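Protocadherin gamma-B3 (Homo sapiens, PDB 5K8R) probably mediates calcium-dependent cell adhesion and may help set up and maintain specific neuronal connections in the brain. Local coordinates at residues Arg218-Glu223 and Asp306-Asn311; Ile252-Glu257 and Tyr285-Glu290. One frame throughout, in Å; residues are numbered along the deposited sequence.

Both contacts lie in the third cadherin repeat and share one mixed sheet, ordered 216-222, 298-308, 284-292, 248-252. Interaction 1 pairs the outermost strand 216-222 with strand 298-308 and runs on into the calcium sites. Interaction 2 sets residues 252-257, which follow on from the other outermost strand, 248-252, against strand 284-292. Along the chain 252-257 and 285-290 are nested between 218-223 and 306-311. The two centres are about 18 Å apart, yet the contacts meet where Ile-307 CD1 packs 3.5 Å from Tyr-285 CE2. One sheet therefore connects the calcium-bound end of the repeat with a loop that reaches the second subunit.

Interaction 1 (Arg218-Glu223 and Asp306-Asn311). With CA (calcium ion), chain F; CA (calcium ion), chain G; CA (calcium ion), chain E.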
loop_
_atom_site.group_PDB
_atom_site.type_symbol
_atom_site.label_atom_id
_atom_site.label_comp_id
_atom_site.label_asym_id
_atom_site.label_seq_id
_atom_site.Cartn_x
_atom_site.Cartn_y
_atom_site.Cartn_z
ATOM N N ARG A 218 -29.138 15.657 9.075
ATOM C CA ARG A 218 -30.259 16.543 8.800
ATOM C C ARG A 218 -30.058 17.878 9.507
ATOM O O ARG A 218 -29.570 17.927 10.639
ATOM C CB ARG A 218 -31.581 15.910 9.241
ATOM C CG ARG A 218 -32.814 16.658 8.757
ATOM C CD ARG A 218 -34.089 15.887 9.058
ATOM N NE ARG A 218 -35.270 16.553 8.514
ATOM C CZ ARG A 218 -36.509 16.082 8.614
ATOM N NH1 ARG A 218 -36.735 14.937 9.241
ATOM N NH2 ARG A 218 -37.522 16.757 8.089
ATOM N N VAL A 219 -30.438 18.960 8.828
ATOM C CA VAL A 219 -30.270 20.306 9.360
ATOM C C VAL A 219 -31.283 21.209 8.675
ATOM O O VAL A 219 -31.699 20.953 7.542
ATOM C CB VAL A 219 -28.817 20.806 9.154
ATOM C CG1 VAL A 219 -28.537 21.021 7.679
ATOM C CG2 VAL A 219 -28.556 22.078 9.955
ATOM N N ASN A 220 -31.692 22.266 9.374
ATOM C CA ASN A 220 -32.636 23.247 8.852
ATOM C C ASN A 220 -31.945 24.601 8.793
ATOM O O ASN A 220 -31.436 25.087 9.808
ATOM C CB ASN A 220 -33.895 23.315 9.723
ATOM C CG ASN A 220 -35.029 24.082 9.062
ATOM O OD1 ASN A 220 -34.813 25.108 8.415
ATOM N ND2 ASN A 220 -36.249 23.584 9.222
ATOM N N VAL A 221 -31.926 25.205 7.605
ATOM C CA VAL A 221 -31.337 26.520 7.398
ATOM C C VAL A 221 -32.349 27.403 6.685
ATOM O O VAL A 221 -33.154 26.930 5.878
ATOM C CB VAL A 221 -30.018 26.445 6.596
ATOM C CG1 VAL A 221 -28.945 25.731 7.403
ATOM C CG2 VAL A 221 -30.242 25.747 5.265
ATOM N N ALA A 222 -32.311 28.696 6.995
ATOM C CA ALA A 222 -33.222 29.635 6.363
ATOM C C ALA A 222 -32.785 29.923 4.929
ATOM O O ALA A 222 -31.623 29.746 4.554
ATOM C CB ALA A 222 -33.301 30.933 7.166
ATOM N N GLU A 223 -33.746 30.376 4.118
ATOM C CA GLU A 223 -33.463 30.606 2.706
ATOM C C GLU A 223 -32.574 31.824 2.491
ATOM O O GLU A 223 -31.858 31.895 1.485
ATOM C CB GLU A 223 -34.767 30.757 1.924
ATOM C CG GLU A 223 -35.705 31.817 2.468
ATOM C CD GLU A 223 -36.893 32.055 1.560
ATOM O OE1 GLU A 223 -36.778 31.785 0.346
ATOM O OE2 GLU A 223 -37.945 32.506 2.058
ATOM N N ASP A 306 -32.944 20.964 4.957
ATOM C CA ASP A 306 -34.280 21.532 4.872
ATOM C C ASP A 306 -34.203 23.051 4.928
ATOM O O ASP A 306 -33.429 23.618 5.703
ATOM C CB ASP A 306 -35.164 21.006 6.004
ATOM C CG ASP A 306 -35.355 19.504 5.942
ATOM O OD1 ASP A 306 -35.419 18.957 4.820
ATOM O OD2 ASP A 306 -35.442 18.870 7.014
ATOM N N ILE A 307 -35.009 23.705 4.096
ATOM C CA ILE A 307 -35.026 25.159 3.987
ATOM C C ILE A 307 -36.333 25.671 4.575
ATOM O O ILE A 307 -37.412 25.169 4.240
ATOM C CB ILE A 307 -34.859 25.616 2.528
ATOM C CG1 ILE A 307 -33.528 25.113 1.967
ATOM C CG2 ILE A 307 -34.940 27.130 2.431
ATOM C CD1 ILE A 307 -33.228 25.613 0.574
ATOM N N SER A 308 -36.233 26.663 5.455
ATOM C CA SER A 308 -37.390 27.273 6.090
ATOM C C SER A 308 -37.767 28.566 5.379
ATOM O O SER A 308 -36.917 29.259 4.810
ATOM C CB SER A 308 -37.117 27.547 7.571
ATOM O OG SER A 308 -35.928 28.299 7.739
ATOM N N ASP A 309 -39.057 28.889 5.421
ATOM C CA ASP A 309 -39.586 30.019 4.670
ATOM C C ASP A 309 -39.273 31.340 5.364
ATOM O O ASP A 309 -39.366 31.455 6.589
ATOM C CB ASP A 309 -41.096 29.869 4.488
ATOM C CG ASP A 309 -41.702 30.999 3.677
ATOM O OD1 ASP A 309 -41.031 31.500 2.751
ATOM O OD2 ASP A 309 -42.854 31.383 3.967
ATOM N N GLU A 310 -38.900 32.336 4.565
ATOM C CA GLU A 310 -38.689 33.698 5.027
ATOM C C GLU A 310 -39.583 34.640 4.233
ATOM O O GLU A 310 -39.915 34.377 3.074
ATOM C CB GLU A 310 -37.221 34.122 4.880
ATOM C CG GLU A 310 -36.295 33.538 5.935
ATOM C CD GLU A 310 -36.400 34.261 7.264
ATOM O OE1 GLU A 310 -36.305 35.507 7.272
ATOM O OE2 GLU A 310 -36.583 33.587 8.297
ATOM N N ASN A 311 -39.974 35.744 4.867
ATOM C CA ASN A 311 -40.880 36.710 4.246
ATOM C C ASN A 311 -40.074 37.691 3.393
ATOM O O ASN A 311 -39.873 38.858 3.735
ATOM C CB ASN A 311 -41.702 37.427 5.310
ATOM C CG ASN A 311 -42.838 38.239 4.720
ATOM O OD1 ASN A 311 -43.304 37.962 3.615
ATOM N ND2 ASN A 311 -43.292 39.244 5.457
HETATM CA CA CA F . -40.113 33.045 1.036
HETATM CA CA CA G . -37.391 33.447 -1.367
HETATM CA CA CA E . -44.868 37.718 1.731
HETATM O O HOH W 1 -35.049 33.543 -2.303
#
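Arg-218 lays the NE edge of its guanidinium against the carboxylate of Asp-306, and both NE and NH2 bond to the single oxygen OD2. Arg-218 NE to Asp-306 OD2 is 2.8 Å with an angle of 161° at the hydrogen; Arg-218 NH2 reaches the same Asp-306 OD2 at 3.2 Å on a more bent path. This is a side-on salt bridge, with OD2 in the guanidinium plane but the two planar groups turned 80° apart. Alongside, the strands run parallel: Asp-306 N bonds to Val-219 O, Val-221 N to Asp-306 O, and Ser-308 N to Val-221 O. In the Greek-key cadherin sandwich this is the second part of the split first strand (A') pairing with the last (G), and it brings both segments to the calcium sites between repeats 3 and 4. There the extended chain of Glu-223 carries its carboxylate out to two calcium ions, OE1 binding one and OE2 the other, each at 2.5 Å. Glu-223 OE2 also accepts Glu-310 N at 2.7 Å, on its anti side. Asp-309 OD1, whose carboxylate also has Ser-346 as polar partner, and Glu-310 O join the calcium ion bound by Glu-223 OE2; Glu-280, Asp-312 and Asp-345 complete its shell. Ile-307 CG2 packs 3.7 Å from Glu-223 CB.

Interaction 2 (Ile252-Glu257 and Tyr285-Glu290); sequences INIGKE and YTIGVE
With chi1 at 60°, Ile-252 holds CG1 between its own backbone N and carbonyl carbon, over the peptide of Gly-288, while CG2 is directed to Glu-290. Ile-252 CG1 comes within 3.3 Å of Gly-288 O, and Ile-252 CG2 lies 3.7 Å from Glu-290 CB, the two side chains crossing at about a right angle. The backbone adds one hydrogen bond, Ile-252 N to Gly-288 O at 2.9 Å; its donor sits above the carbonyl plane, 36° out of it. A modelled CB on Gly-288 would fall 2.8 Å from Ile-252 CG1, which shows how closely the isoleucine covers this glycine. Cutting Ile-252 back to an alanine is likely to open a gap over Gly-288 and remove the CG2 contact to Glu-290 CB. Further along, Ile-254 CD1 comes obliquely onto Ile-287, 3.6 Å from Ile-287 CG2. As modelled, the poorly ordered Glu-257 makes a salt bridge from OE1 to Arg-282 NH1, and the Tyr-285 ring meets Phe-262 edge-to-face. Asn-253 OD1 instead accepts a hydrogen bond from Ser-126 N of the second subunit. The arrangement is that of the run-out of edge strand 248-252 in a cadherin-repeat beta sandwich, the following loop and the start of short helix 256-259 continuing antiparallel along strand 284-292.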
loop_
_atom_site.group_PDB
_atom_site.type_symbol
_atom_site.label_atom_id
_atom_site.label_comp_id
_atom_site.label_asym_id
_atom_site.label_seq_id
_atom_site.Cartn_x
_atom_site.Cartn_y
_atom_site.Cartn_z
ATOM N N ILE A 252 -22.424 12.382 -4.533
ATOM C CA ILE A 252 -22.752 11.383 -5.541
ATOM C C ILE A 252 -24.170 11.626 -6.037
ATOM O O ILE A 252 -25.029 12.125 -5.303
ATOM C CB ILE A 252 -22.606 9.938 -5.010
ATOM C CG1 ILE A 252 -23.538 9.706 -3.820
ATOM C CG2 ILE A 252 -21.160 9.644 -4.637
ATOM C CD1 ILE A 252 -23.531 8.286 -3.311
ATOM N N ASN A 253 -24.406 11.270 -7.303
ATOM C CA ASN A 253 -25.720 11.402 -7.938
ATOM C C ASN A 253 -26.255 12.827 -7.822
ATOM O O ASN A 253 -27.452 13.053 -7.636
ATOM C CB ASN A 253 -26.716 10.397 -7.353
ATOM C CG ASN A 253 -26.363 8.964 -7.694
ATOM O OD1 ASN A 253 -26.033 8.651 -8.837
ATOM N ND2 ASN A 253 -26.425 8.086 -6.700
ATOM N N ILE A 254 -25.360 13.796 -7.936
ATOM C CA ILE A 254 -25.719 15.196 -7.757
ATOM C C ILE A 254 -26.098 15.792 -9.104
ATOM O O ILE A 254 -25.632 15.351 -10.161
ATOM C CB ILE A 254 -24.571 15.979 -7.084
ATOM C CG1 ILE A 254 -25.135 17.157 -6.294
ATOM C CG2 ILE A 254 -23.553 16.457 -8.111
ATOM C CD1 ILE A 254 -26.210 16.750 -5.319
ATOM N N GLY A 255 -26.973 16.798 -9.069
ATOM C CA GLY A 255 -27.403 17.498 -10.256
ATOM C C GLY A 255 -26.770 18.878 -10.349
ATOM O O GLY A 255 -26.161 19.384 -9.407
ATOM N N LYS A 256 -26.930 19.489 -11.526
ATOM C CA LYS A 256 -26.346 20.808 -11.748
ATOM C C LYS A 256 -27.020 21.879 -10.900
ATOM O O LYS A 256 -26.379 22.874 -10.546
ATOM C CB LYS A 256 -26.418 21.175 -13.229
ATOM C CG LYS A 256 -25.382 20.468 -14.086
ATOM C CD LYS A 256 -25.286 21.095 -15.464
ATOM C CE LYS A 256 -24.129 20.506 -16.253
ATOM N NZ LYS A 256 -23.978 21.151 -17.585
ATOM N N GLU A 257 -28.303 21.702 -10.566
ATOM C CA GLU A 257 -28.970 22.666 -9.697
ATOM C C GLU A 257 -28.394 22.643 -8.288
ATOM O O GLU A 257 -28.458 23.651 -7.575
ATOM C CB GLU A 257 -30.474 22.400 -9.649
ATOM C CG GLU A 257 -30.855 21.000 -9.195
ATOM C CD GLU A 257 -32.334 20.873 -8.887
ATOM O OE1 GLU A 257 -32.796 21.513 -7.919
ATOM O OE2 GLU A 257 -33.041 20.151 -9.621
ATOM N N TYR A 285 -33.215 19.341 0.275
ATOM C CA TYR A 285 -32.199 18.723 -0.570
ATOM C C TYR A 285 -31.720 17.442 0.096
ATOM O O TYR A 285 -31.223 17.478 1.225
ATOM C CB TYR A 285 -31.016 19.669 -0.804
ATOM C CG TYR A 285 -31.345 20.908 -1.606
ATOM C CD1 TYR A 285 -31.163 20.937 -2.982
ATOM C CD2 TYR A 285 -31.825 22.054 -0.986
ATOM C CE1 TYR A 285 -31.455 22.069 -3.720
ATOM C CE2 TYR A 285 -32.121 23.192 -1.716
ATOM C CZ TYR A 285 -31.935 23.192 -3.081
ATOM O OH TYR A 285 -32.228 24.321 -3.810
ATOM N N THR A 286 -31.862 16.318 -0.598
ATOM C CA THR A 286 -31.325 15.039 -0.146
ATOM C C THR A 286 -30.172 14.654 -1.064
ATOM O O THR A 286 -30.373 14.447 -2.265
ATOM C CB THR A 286 -32.401 13.954 -0.135
ATOM O OG1 THR A 286 -33.392 14.272 0.850
ATOM C CG2 THR A 286 -31.786 12.602 0.195
ATOM N N ILE A 287 -28.972 14.563 -0.496
ATOM C CA ILE A 287 -27.743 14.381 -1.260
ATOM C C ILE A 287 -26.992 13.180 -0.706
ATOM O O ILE A 287 -26.853 13.037 0.512
ATOM C CB ILE A 287 -26.854 15.639 -1.204
ATOM C CG1 ILE A 287 -27.633 16.870 -1.666
ATOM C CG2 ILE A 287 -25.609 15.445 -2.044
ATOM C CD1 ILE A 287 -26.945 18.177 -1.339
ATOM N N GLY A 288 -26.500 12.324 -1.599
ATOM C CA GLY A 288 -25.674 11.200 -1.195
ATOM C C GLY A 288 -24.212 11.605 -1.071
ATOM O O GLY A 288 -23.681 12.341 -1.903
ATOM N N VAL A 289 -23.564 11.103 -0.023
ATOM C CA VAL A 289 -22.178 11.432 0.286
ATOM C C VAL A 289 -21.370 10.142 0.347
ATOM O O VAL A 289 -21.795 9.164 0.977
ATOM C CB VAL A 289 -22.061 12.216 1.606
ATOM C CG1 VAL A 289 -20.600 12.436 1.968
ATOM C CG2 VAL A 289 -22.790 13.547 1.495
ATOM N N GLU A 290 -20.210 10.147 -0.305
ATOM C CA GLU A 290 -19.302 9.012 -0.360
ATOM C C GLU A 290 -17.983 9.373 0.309
ATOM O O GLU A 290 -17.471 10.485 0.135
ATOM C CB GLU A 290 -19.046 8.582 -1.810
ATOM C CG GLU A 290 -17.974 7.514 -1.972
ATOM C CD GLU A 290 -17.519 7.358 -3.409
ATOM O OE1 GLU A 290 -17.722 8.300 -4.204
ATOM O OE2 GLU A 290 -16.960 6.295 -3.746
#